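Local coordinates for ABC transporter, substrate binding protein (Agrobacterium tumefaciens, PDB 3C9H) that probably binds a solute in the periplasm and delivers it to an ABC transporter, and binds a magnesium ion, at residues P45-G53 and E288-L297; Q192-K203 and L344-S354. All coordinates share one frame; numbering follows the deposited sequence.

Contact 1. Residues P45-G53 and E288-L297; sequences PLATPMIEG and EGQTIMARQL
Met50 of helix 44-57 lays its thioether against helix 287-296, where the packing is tightest. Bends at chi2 and chi3 (-60° and -73°) fold the chain so that SD lies against CG2 of Ile292 at 3.6 Å and 3.3 Å from the carbonyl O of Gly289. The methyl CE continues past that oxygen to the methyl CE of Met293, 3.8 Å away, where the two methionine chains meet at about a right angle. Nearer the start of helix 44-57, Leu297 puts both methyls to use: CD1 is 3.8 Å from CG of Met50, and CD2 is 3.7 Å from CG of Pro49. The same CD1 lies 3.2 Å from the carbonyl O of Leu46.

The solvent side is looser. Gln296 brings its OE1 to 3.6 Å from CB of Pro49, an apolar ring carbon, and the carboxylate of Glu288 stays 4.1 Å from Gly53, measured from OE2 to the backbone O. Phe284 of helix 274-285 touches both Met50 and Met293. The two helical segments run roughly antiparallel (151°). No hydrogen bond joins them, so the pairing rests on apolar and van der Waals fit, with the sulfur and methyl of Met50 set against a backbone carbonyl as its one markedly polar neighbour on the tight side.

Contact 2. Residues Q192-K203 and L344-S354; sequences QEQFGDIWSVIK and LIERWNEALRS
The C-terminal helix 338-353 packs across the start of helix 198-207 through a cation-pi stack of Arg347 on Trp199. The guanidinium lies nearly flat on the indole, with planes 26° apart and CZ 3.9 Å from the centroid of the five-membered ring. Because the arginine chain is extended from CG to NE, it runs across the indole, and CG makes a CH-pi contact over the six-membered ring. Ile198 CG2 covers the opposite face, so the indole is held between the two, while CD1 of Leu344 meets its edge at CH2 (3.5 Å). Gln192 NE2 comes to that edge too, but it and NH1 of Arg347 are both donors and form no hydrogen bond.

Further along, CG2 of Ile202 packs on CB of Ala351 at 3.6 Å and on CD2 of Leu352. At the exposed end, Lys203 NZ donates to Ser354 OG (3.1 Å), and that hydroxyl in turn donates to the carbonyl O of Ala351, one turn back. The short helical segments run at 53° to each other. Helix 183-194 borders both partners, with Met188 against Ile202 and Phe185 against Leu344, while Trp348 rests on Ile178 in the loop following strand 173-176.

Contacts 1 and 2 lie on opposite sides of the chain's centre, their centres 36 Å apart and their nearest atoms about 23 Å apart, so neither touches the other. Along the chain their segments alternate: 45-53, 192-203, 288-297, 344-354. Contact 1 thus pairs an early helix with a late one, and contact 2 joins the end of helix 183-194 and the start of helix 198-207 to the C-terminal helix 338-353. Such crossing fits the two-lobed fold of periplasmic binding proteins, in which the polypeptide passes between lobes more than once. Contact 1 sits nearer the metal: the side chain of Leu46 is about 8 Å from the magnesium ion bound by Ser41 and Asp43, whereas contact 2 lies away from that site.

Contact 1. Residues P45-G53 and E288-L297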
loop_
_atom_site.group_PDB
_atom_site.type_symbol
_atom_site.label_atom_id
_atom_site.label_comp_id
_atom_site.label_asym_id
_atom_site.label_seq_id
_atom_site.Cartn_x
_atom_site.Cartn_y
_atom_site.Cartn_z
ATOM N N PRO A 45 -1.768 -0.454 14.081
ATOM C CA PRO A 45 -2.296 0.724 14.788
ATOM C C PRO A 45 -3.183 1.610 13.948
ATOM O O PRO A 45 -4.124 2.180 14.475
ATOM C CB PRO A 45 -1.038 1.439 15.293
ATOM C CG PRO A 45 0.018 0.371 15.305
ATOM C CD PRO A 45 -0.292 -0.469 14.096
ATOM N N LEU A 46 -2.932 1.689 12.642
ATOM C CA LEU A 46 -3.828 2.423 11.753
ATOM C C LEU A 46 -5.121 1.639 11.459
ATOM O O LEU A 46 -6.184 2.219 11.160
ATOM C CB LEU A 46 -3.073 2.757 10.458
ATOM C CG LEU A 46 -3.187 4.109 9.764
ATOM C CD1 LEU A 46 -3.311 5.311 10.701
ATOM C CD2 LEU A 46 -1.990 4.233 8.806
ATOM N N ALA A 47 -5.048 0.312 11.542
ATOM C CA ALA A 47 -6.192 -0.552 11.300
ATOM C C ALA A 47 -7.208 -0.551 12.464
ATOM O O ALA A 47 -8.382 -0.852 12.269
ATOM C CB ALA A 47 -5.720 -1.977 10.987
ATOM N N THR A 48 -6.755 -0.180 13.658
ATOM C CA THR A 48 -7.540 -0.344 14.869
ATOM C C THR A 48 -8.894 0.356 14.829
ATOM O O THR A 48 -9.871 -0.253 15.202
ATOM C CB THR A 48 -6.664 0.001 16.130
ATOM O OG1 THR A 48 -5.614 -0.978 16.199
ATOM C CG2 THR A 48 -7.477 -0.047 17.430
ATOM N N PRO A 49 -8.972 1.612 14.347
ATOM C CA PRO A 49 -10.276 2.291 14.195
ATOM C C PRO A 49 -11.265 1.579 13.232
ATOM O O PRO A 49 -12.492 1.622 13.440
ATOM C CB PRO A 49 -9.886 3.674 13.657
ATOM C CG PRO A 49 -8.514 3.912 14.180
ATOM C CD PRO A 49 -7.864 2.526 14.013
ATOM N N MET A 50 -10.741 0.935 12.201
ATOM C CA MET A 50 -11.588 0.123 11.314
ATOM C C MET A 50 -12.098 -1.114 12.043
ATOM O O MET A 50 -13.302 -1.439 11.973
ATOM C CB MET A 50 -10.864 -0.259 10.027
ATOM C CG MET A 50 -10.530 0.916 9.120
ATOM S SD MET A 50 -11.910 1.919 8.485
ATOM C CE MET A 50 -12.547 0.749 7.285
ATOM N N ILE A 51 -11.194 -1.784 12.755
ATOM C CA ILE A 51 -11.568 -2.941 13.552
ATOM C C ILE A 51 -12.628 -2.555 14.611
ATOM O O ILE A 51 -13.629 -3.239 14.776
ATOM C CB ILE A 51 -10.328 -3.606 14.182
ATOM C CG1 ILE A 51 -9.424 -4.198 13.084
ATOM C CG2 ILE A 51 -10.738 -4.704 15.129
ATOM C CD1 ILE A 51 -7.967 -4.412 13.465
ATOM N N GLU A 52 -12.396 -1.456 15.320
ATOM C CA GLU A 52 -13.348 -0.992 16.337
ATOM C C GLU A 52 -14.706 -0.666 15.721
ATOM O O GLU A 52 -15.738 -1.025 16.282
ATOM C CB GLU A 52 -12.784 0.212 17.082
ATOM C CG GLU A 52 -11.626 -0.184 18.003
ATOM C CD GLU A 52 -10.855 1.002 18.592
ATOM O OE1 GLU A 52 -11.073 2.165 18.150
ATOM O OE2 GLU A 52 -9.992 0.743 19.473
ATOM N N GLY A 53 -14.712 -0.002 14.569
ATOM C CA GLY A 53 -15.962 0.340 13.884
ATOM C C GLY A 53 -16.753 -0.891 13.478
ATOM O O GLY A 53 -17.965 -0.983 13.702
ATOM N N GLU A 288 -19.779 4.418 6.265
ATOM C CA GLU A 288 -19.170 4.494 7.595
ATOM C C GLU A 288 -17.689 4.118 7.576
ATOM O O GLU A 288 -16.856 4.862 8.067
ATOM C CB GLU A 288 -19.906 3.607 8.627
ATOM C CG GLU A 288 -19.440 3.853 10.097
ATOM C CD GLU A 288 -19.855 2.759 11.114
ATOM O OE1 GLU A 288 -20.874 2.046 10.894
ATOM O OE2 GLU A 288 -19.151 2.623 12.155
ATOM N N GLY A 289 -17.374 2.954 7.018
ATOM C CA GLY A 289 -16.013 2.470 6.988
ATOM C C GLY A 289 -15.097 3.375 6.176
ATOM O O GLY A 289 -14.010 3.736 6.619
ATOM N N GLN A 290 -15.564 3.759 4.995
ATOM C CA GLN A 290 -14.807 4.659 4.121
ATOM C C GLN A 290 -14.614 6.057 4.715
ATOM O O GLN A 290 -13.606 6.710 4.439
ATOM C CB GLN A 290 -15.481 4.738 2.743
ATOM C CG GLN A 290 -15.409 3.427 1.943
ATOM C CD GLN A 290 -14.162 3.276 1.074
ATOM O OE1 GLN A 290 -13.474 2.241 1.138
ATOM N NE2 GLN A 290 -13.856 4.292 0.275
ATOM N N THR A 291 -15.566 6.513 5.537
ATOM C CA THR A 291 -15.426 7.802 6.235
ATOM C C THR A 291 -14.357 7.741 7.350
ATOM O O THR A 291 -13.612 8.703 7.553
ATOM C CB THR A 291 -16.782 8.324 6.779
ATOM O OG1 THR A 291 -17.707 8.445 5.705
ATOM C CG2 THR A 291 -16.635 9.703 7.439
ATOM N N ILE A 292 -14.272 6.613 8.049
ATOM C CA ILE A 292 -13.199 6.392 9.043
ATOM C C ILE A 292 -11.832 6.458 8.385
ATOM O O ILE A 292 -10.939 7.157 8.874
ATOM C CB ILE A 292 -13.353 5.056 9.816
ATOM C CG1 ILE A 292 -14.630 5.072 10.671
ATOM C CG2 ILE A 292 -12.105 4.794 10.687
ATOM C CD1 ILE A 292 -15.095 3.659 11.154
ATOM N N MET A 293 -11.655 5.758 7.272
ATOM C CA MET A 293 -10.402 5.858 6.480
ATOM C C MET A 293 -10.037 7.315 6.114
ATOM O O MET A 293 -8.951 7.821 6.424
ATOM C CB MET A 293 -10.560 5.131 5.150
ATOM C CG MET A 293 -10.360 3.641 5.124
ATOM S SD MET A 293 -10.820 3.052 3.443
ATOM C CE MET A 293 -11.109 1.331 3.821
ATOM N N ALA A 294 -10.964 7.977 5.438
ATOM C CA ALA A 294 -10.758 9.333 4.960
ATOM C C ALA A 294 -10.511 10.333 6.089
ATOM O O ALA A 294 -9.644 11.196 5.974
ATOM C CB ALA A 294 -11.950 9.781 4.137
ATOM N N ARG A 295 -11.297 10.229 7.156
ATOM C CA ARG A 295 -11.318 11.260 8.193
ATOM C C ARG A 295 -10.413 10.955 9.362
ATOM O O ARG A 295 -9.993 11.888 10.070
ATOM C CB ARG A 295 -12.734 11.479 8.705
ATOM C CG ARG A 295 -13.730 11.734 7.611
ATOM C CD ARG A 295 -13.981 13.202 7.291
ATOM N NE ARG A 295 -15.263 13.321 6.582
ATOM C CZ ARG A 295 -15.470 13.003 5.298
ATOM N NH1 ARG A 295 -14.475 12.582 4.513
ATOM N NH2 ARG A 295 -16.694 13.137 4.784
ATOM N N GLN A 296 -10.114 9.676 9.582
ATOM C CA GLN A 296 -9.294 9.281 10.723
ATOM C C GLN A 296 -7.912 8.805 10.342
ATOM O O GLN A 296 -6.947 9.154 11.030
ATOM C CB GLN A 296 -9.992 8.228 11.581
ATOM C CG GLN A 296 -11.154 8.806 12.364
ATOM C CD GLN A 296 -11.836 7.787 13.271
ATOM O OE1 GLN A 296 -11.183 7.037 13.997
ATOM N NE2 GLN A 296 -13.164 7.777 13.243
ATOM N N LEU A 297 -7.791 8.036 9.257
ATOM C CA LEU A 297 -6.536 7.351 8.953
ATOM C C LEU A 297 -5.724 8.020 7.849
ATOM O O LEU A 297 -4.691 7.487 7.439
ATOM C CB LEU A 297 -6.810 5.877 8.566
ATOM C CG LEU A 297 -7.849 5.068 9.357
ATOM C CD1 LEU A 297 -7.893 3.621 8.876
ATOM C CD2 LEU A 297 -7.570 5.150 10.848
#

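Contact 2. Residues Q192-K203 and L344-S354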
loop_
_atom_site.group_PDB
_atom_site.type_symbol
_atom_site.label_atom_id
_atom_site.label_comp_id
_atom_site.label_asym_id
_atom_site.label_seq_id
_atom_site.Cartn_x
_atom_site.Cartn_y
_atom_site.Cartn_z
ATOM N N GLN A 192 8.616 2.397 -13.939
ATOM C CA GLN A 192 9.120 1.947 -15.235
ATOM C C GLN A 192 8.166 2.250 -16.401
ATOM O O GLN A 192 8.631 2.566 -17.495
ATOM C CB GLN A 192 9.425 0.456 -15.198
ATOM C CG GLN A 192 10.391 0.045 -16.320
ATOM C CD GLN A 192 10.616 -1.439 -16.380
ATOM O OE1 GLN A 192 9.694 -2.216 -16.151
ATOM N NE2 GLN A 192 11.854 -1.847 -16.682
ATOM N N GLU A 193 6.851 2.163 -16.169
ATOM C CA GLU A 193 5.840 2.477 -17.209
ATOM C C GLU A 193 5.630 3.987 -17.469
ATOM O O GLU A 193 5.242 4.368 -18.571
ATOM C CB GLU A 193 4.489 1.788 -16.896
ATOM C CG GLU A 193 4.398 0.361 -17.452
ATOM C CD GLU A 193 3.364 -0.552 -16.743
ATOM O OE1 GLU A 193 2.425 -0.024 -16.092
ATOM O OE2 GLU A 193 3.498 -1.812 -16.851
ATOM N N GLN A 194 5.865 4.845 -16.472
ATOM C CA GLN A 194 5.795 6.307 -16.692
ATOM C C GLN A 194 7.095 6.804 -17.247
ATOM O O GLN A 194 7.160 7.394 -18.313
ATOM C CB GLN A 194 5.585 7.098 -15.392
ATOM C CG GLN A 194 4.582 6.555 -14.471
ATOM C CD GLN A 194 3.311 6.253 -15.168
ATOM O OE1 GLN A 194 2.803 7.077 -15.936
ATOM N NE2 GLN A 194 2.775 5.062 -14.923
ATOM N N PHE A 195 8.134 6.525 -16.474
ATOM C CA PHE A 195 9.406 7.206 -16.513
ATOM C C PHE A 195 10.359 6.263 -17.219
ATOM O O PHE A 195 10.775 5.245 -16.650
ATOM C CB PHE A 195 9.860 7.456 -15.063
ATOM C CG PHE A 195 10.561 8.762 -14.835
ATOM C CD1 PHE A 195 11.838 8.785 -14.279
ATOM C CD2 PHE A 195 9.933 9.975 -15.126
ATOM C CE1 PHE A 195 12.488 9.980 -14.038
ATOM C CE2 PHE A 195 10.570 11.189 -14.877
ATOM C CZ PHE A 195 11.858 11.188 -14.339
ATOM N N GLY A 196 10.683 6.592 -18.471
ATOM C CA GLY A 196 11.585 5.766 -19.265
ATOM C C GLY A 196 12.922 5.646 -18.565
ATOM O O GLY A 196 13.443 4.533 -18.378
ATOM N N ASP A 197 13.451 6.798 -18.142
ATOM C CA ASP A 197 14.739 6.870 -17.450
ATOM C C ASP A 197 14.623 6.767 -15.914
ATOM O O ASP A 197 15.314 7.487 -15.173
ATOM C CB ASP A 197 15.463 8.164 -17.850
ATOM C CG ASP A 197 16.956 8.108 -17.583
ATOM O OD1 ASP A 197 17.519 6.994 -17.612
ATOM O OD2 ASP A 197 17.569 9.173 -17.339
ATOM N N ILE A 198 13.771 5.860 -15.429
ATOM C CA ILE A 198 13.753 5.553 -14.000
ATOM C C ILE A 198 15.084 4.964 -13.561
ATOM O O ILE A 198 15.476 5.085 -12.398
ATOM C CB ILE A 198 12.592 4.563 -13.603
ATOM C CG1 ILE A 198 12.479 4.436 -12.076
ATOM C CG2 ILE A 198 12.804 3.189 -14.204
ATOM C CD1 ILE A 198 12.305 5.752 -11.341
ATOM N N TRP A 199 15.785 4.322 -14.494
ATOM C CA TRP A 199 17.031 3.641 -14.155
ATOM C C TRP A 199 18.146 4.613 -13.769
ATOM O O TRP A 199 18.978 4.293 -12.928
ATOM C CB TRP A 199 17.446 2.694 -15.293
ATOM C CG TRP A 199 16.356 1.710 -15.526
ATOM C CD1 TRP A 199 15.458 1.694 -16.550
ATOM C CD2 TRP A 199 15.991 0.653 -14.651
ATOM N NE1 TRP A 199 14.574 0.659 -16.382
ATOM C CE2 TRP A 199 14.880 0.003 -15.220
ATOM C CE3 TRP A 199 16.502 0.183 -13.437
ATOM C CZ2 TRP A 199 14.270 -1.091 -14.619
ATOM C CZ3 TRP A 199 15.905 -0.903 -12.848
ATOM C CH2 TRP A 199 14.794 -1.529 -13.440
ATOM N N SER A 200 18.134 5.807 -14.345
ATOM C CA SER A 200 19.048 6.859 -13.883
ATOM C C SER A 200 18.782 7.202 -12.406
ATOM O O SER A 200 19.729 7.419 -11.632
ATOM C CB SER A 200 18.958 8.107 -14.769
ATOM O OG SER A 200 17.663 8.691 -14.706
ATOM N N VAL A 201 17.504 7.233 -12.019
ATOM C CA VAL A 201 17.138 7.438 -10.612
ATOM C C VAL A 201 17.651 6.287 -9.735
ATOM O O VAL A 201 18.292 6.529 -8.724
ATOM C CB VAL A 201 15.603 7.607 -10.407
ATOM C CG1 VAL A 201 15.259 7.794 -8.904
ATOM C CG2 VAL A 201 15.063 8.782 -11.241
ATOM N N ILE A 202 17.391 5.045 -10.140
ATOM C CA ILE A 202 17.835 3.880 -9.366
ATOM C C ILE A 202 19.360 3.868 -9.238
ATOM O O ILE A 202 19.914 3.662 -8.152
ATOM C CB ILE A 202 17.328 2.538 -9.996
ATOM C CG1 ILE A 202 15.803 2.542 -10.124
ATOM C CG2 ILE A 202 17.750 1.343 -9.152
ATOM C CD1 ILE A 202 15.101 3.091 -8.883
ATOM N N LYS A 203 20.042 4.120 -10.347
ATOM C CA LYS A 203 21.511 4.203 -10.342
ATOM C C LYS A 203 22.018 5.294 -9.390
ATOM O O LYS A 203 22.857 5.016 -8.535
ATOM C CB LYS A 203 22.046 4.419 -11.760
ATOM C CG LYS A 203 21.911 3.170 -12.643
ATOM C CD LYS A 203 22.135 3.479 -14.132
ATOM C CE LYS A 203 21.945 2.224 -15.037
ATOM N NZ LYS A 203 22.961 1.116 -14.775
ATOM N N LEU A 344 12.716 -7.854 -13.775
ATOM C CA LEU A 344 12.764 -6.476 -13.290
ATOM C C LEU A 344 13.507 -6.360 -11.958
ATOM O O LEU A 344 14.192 -5.372 -11.712
ATOM C CB LEU A 344 11.350 -5.923 -13.133
ATOM C CG LEU A 344 11.244 -4.485 -12.614
ATOM C CD1 LEU A 344 11.884 -3.511 -13.598
ATOM C CD2 LEU A 344 9.797 -4.126 -12.371
ATOM N N ILE A 345 13.363 -7.364 -11.106
ATOM C CA ILE A 345 14.039 -7.394 -9.823
ATOM C C ILE A 345 15.565 -7.557 -9.978
ATOM O O ILE A 345 16.344 -6.916 -9.264
ATOM C CB ILE A 345 13.416 -8.475 -8.886
ATOM C CG1 ILE A 345 12.018 -8.028 -8.423
ATOM C CG2 ILE A 345 14.301 -8.718 -7.683
ATOM C CD1 ILE A 345 11.257 -9.028 -7.502
ATOM N N GLU A 346 16.005 -8.387 -10.916
ATOM C CA GLU A 346 17.440 -8.538 -11.106
ATOM C C GLU A 346 18.057 -7.307 -11.802
ATOM O O GLU A 346 19.183 -6.929 -11.500
ATOM C CB GLU A 346 17.799 -9.875 -11.791
ATOM C CG GLU A 346 17.349 -10.078 -13.233
ATOM C CD GLU A 346 17.861 -11.420 -13.817
ATOM O OE1 GLU A 346 18.839 -11.996 -13.256
ATOM O OE2 GLU A 346 17.288 -11.896 -14.832
ATOM N N ARG A 347 17.323 -6.677 -12.705
ATOM C CA ARG A 347 17.732 -5.383 -13.269
ATOM C C ARG A 347 17.879 -4.265 -12.192
ATOM O O ARG A 347 18.811 -3.461 -12.213
ATOM C CB ARG A 347 16.711 -4.967 -14.323
ATOM C CG ARG A 347 17.133 -3.793 -15.171
ATOM C CD ARG A 347 16.257 -3.647 -16.414
ATOM N NE ARG A 347 16.756 -2.587 -17.298
ATOM C CZ ARG A 347 16.024 -1.914 -18.183
ATOM N NH1 ARG A 347 14.726 -2.149 -18.329
ATOM N NH2 ARG A 347 16.598 -0.977 -18.919
ATOM N N TRP A 348 16.942 -4.226 -11.254
ATOM C CA TRP A 348 16.969 -3.258 -10.169
ATOM C C TRP A 348 18.196 -3.465 -9.271
ATOM O O TRP A 348 18.869 -2.509 -8.920
ATOM C CB TRP A 348 15.654 -3.381 -9.411
ATOM C CG TRP A 348 15.447 -2.487 -8.252
ATOM C CD1 TRP A 348 14.944 -1.200 -8.259
ATOM C CD2 TRP A 348 15.648 -2.831 -6.894
ATOM N NE1 TRP A 348 14.844 -0.726 -6.964
ATOM C CE2 TRP A 348 15.264 -1.711 -6.111
ATOM C CE3 TRP A 348 16.117 -3.978 -6.251
ATOM C CZ2 TRP A 348 15.350 -1.712 -4.729
ATOM C CZ3 TRP A 348 16.198 -3.972 -4.890
ATOM C CH2 TRP A 348 15.809 -2.847 -4.135
ATOM N N ASN A 349 18.503 -4.714 -8.935
ATOM C CA ASN A 349 19.724 -5.038 -8.182
ATOM C C ASN A 349 20.975 -4.676 -8.966
ATOM O O ASN A 349 21.961 -4.253 -8.395
ATOM C CB ASN A 349 19.782 -6.528 -7.838
ATOM C CG ASN A 349 18.817 -6.913 -6.750
ATOM O OD1 ASN A 349 18.045 -7.868 -6.904
ATOM N ND2 ASN A 349 18.834 -6.173 -5.642
ATOM N N GLU A 350 20.911 -4.856 -10.279
ATOM C CA GLU A 350 22.009 -4.552 -11.198
ATOM C C GLU A 350 22.290 -3.044 -11.248
ATOM O O GLU A 350 23.447 -2.636 -11.222
ATOM C CB GLU A 350 21.679 -5.173 -12.577
ATOM C CG GLU A 350 22.207 -4.522 -13.859
ATOM C CD GLU A 350 21.637 -5.220 -15.138
ATOM O OE1 GLU A 350 21.271 -6.426 -15.081
ATOM O OE2 GLU A 350 21.535 -4.559 -16.198
ATOM N N ALA A 351 21.237 -2.227 -11.267
ATOM C CA ALA A 351 21.369 -0.760 -11.245
ATOM C C ALA A 351 21.885 -0.205 -9.916
ATOM O O ALA A 351 22.671 0.733 -9.906
ATOM C CB ALA A 351 20.032 -0.096 -11.593
ATOM N N LEU A 352 21.427 -0.767 -8.801
ATOM C CA LEU A 352 21.845 -0.314 -7.470
ATOM C C LEU A 352 23.322 -0.595 -7.203
ATOM O O LEU A 352 23.923 0.066 -6.363
ATOM C CB LEU A 352 21.018 -0.986 -6.372
ATOM C CG LEU A 352 19.552 -0.575 -6.203
ATOM C CD1 LEU A 352 18.900 -1.440 -5.160
ATOM C CD2 LEU A 352 19.446 0.897 -5.814
ATOM N N ARG A 353 23.882 -1.578 -7.913
ATOM C CA ARG A 353 25.283 -1.995 -7.759
ATOM C C ARG A 353 26.225 -1.418 -8.819
ATOM O O ARG A 353 27.411 -1.247 -8.557
ATOM C CB ARG A 353 25.362 -3.525 -7.716
ATOM C CG ARG A 353 24.816 -4.065 -6.394
ATOM C CD ARG A 353 24.319 -5.507 -6.457
ATOM N NE ARG A 353 23.208 -5.752 -5.511
ATOM C CZ ARG A 353 22.692 -6.957 -5.231
ATOM N NH1 ARG A 353 23.176 -8.063 -5.805
ATOM N NH2 ARG A 353 21.684 -7.063 -4.361
ATOM N N SER A 354 25.704 -1.085 -9.997
ATOM C CA SER A 354 26.524 -0.487 -11.069
ATOM C C SER A 354 27.134 0.862 -10.654
ATOM O O SER A 354 26.599 1.569 -9.785
ATOM C CB SER A 354 25.696 -0.308 -12.350
ATOM O OG SER A 354 24.664 0.655 -12.169
#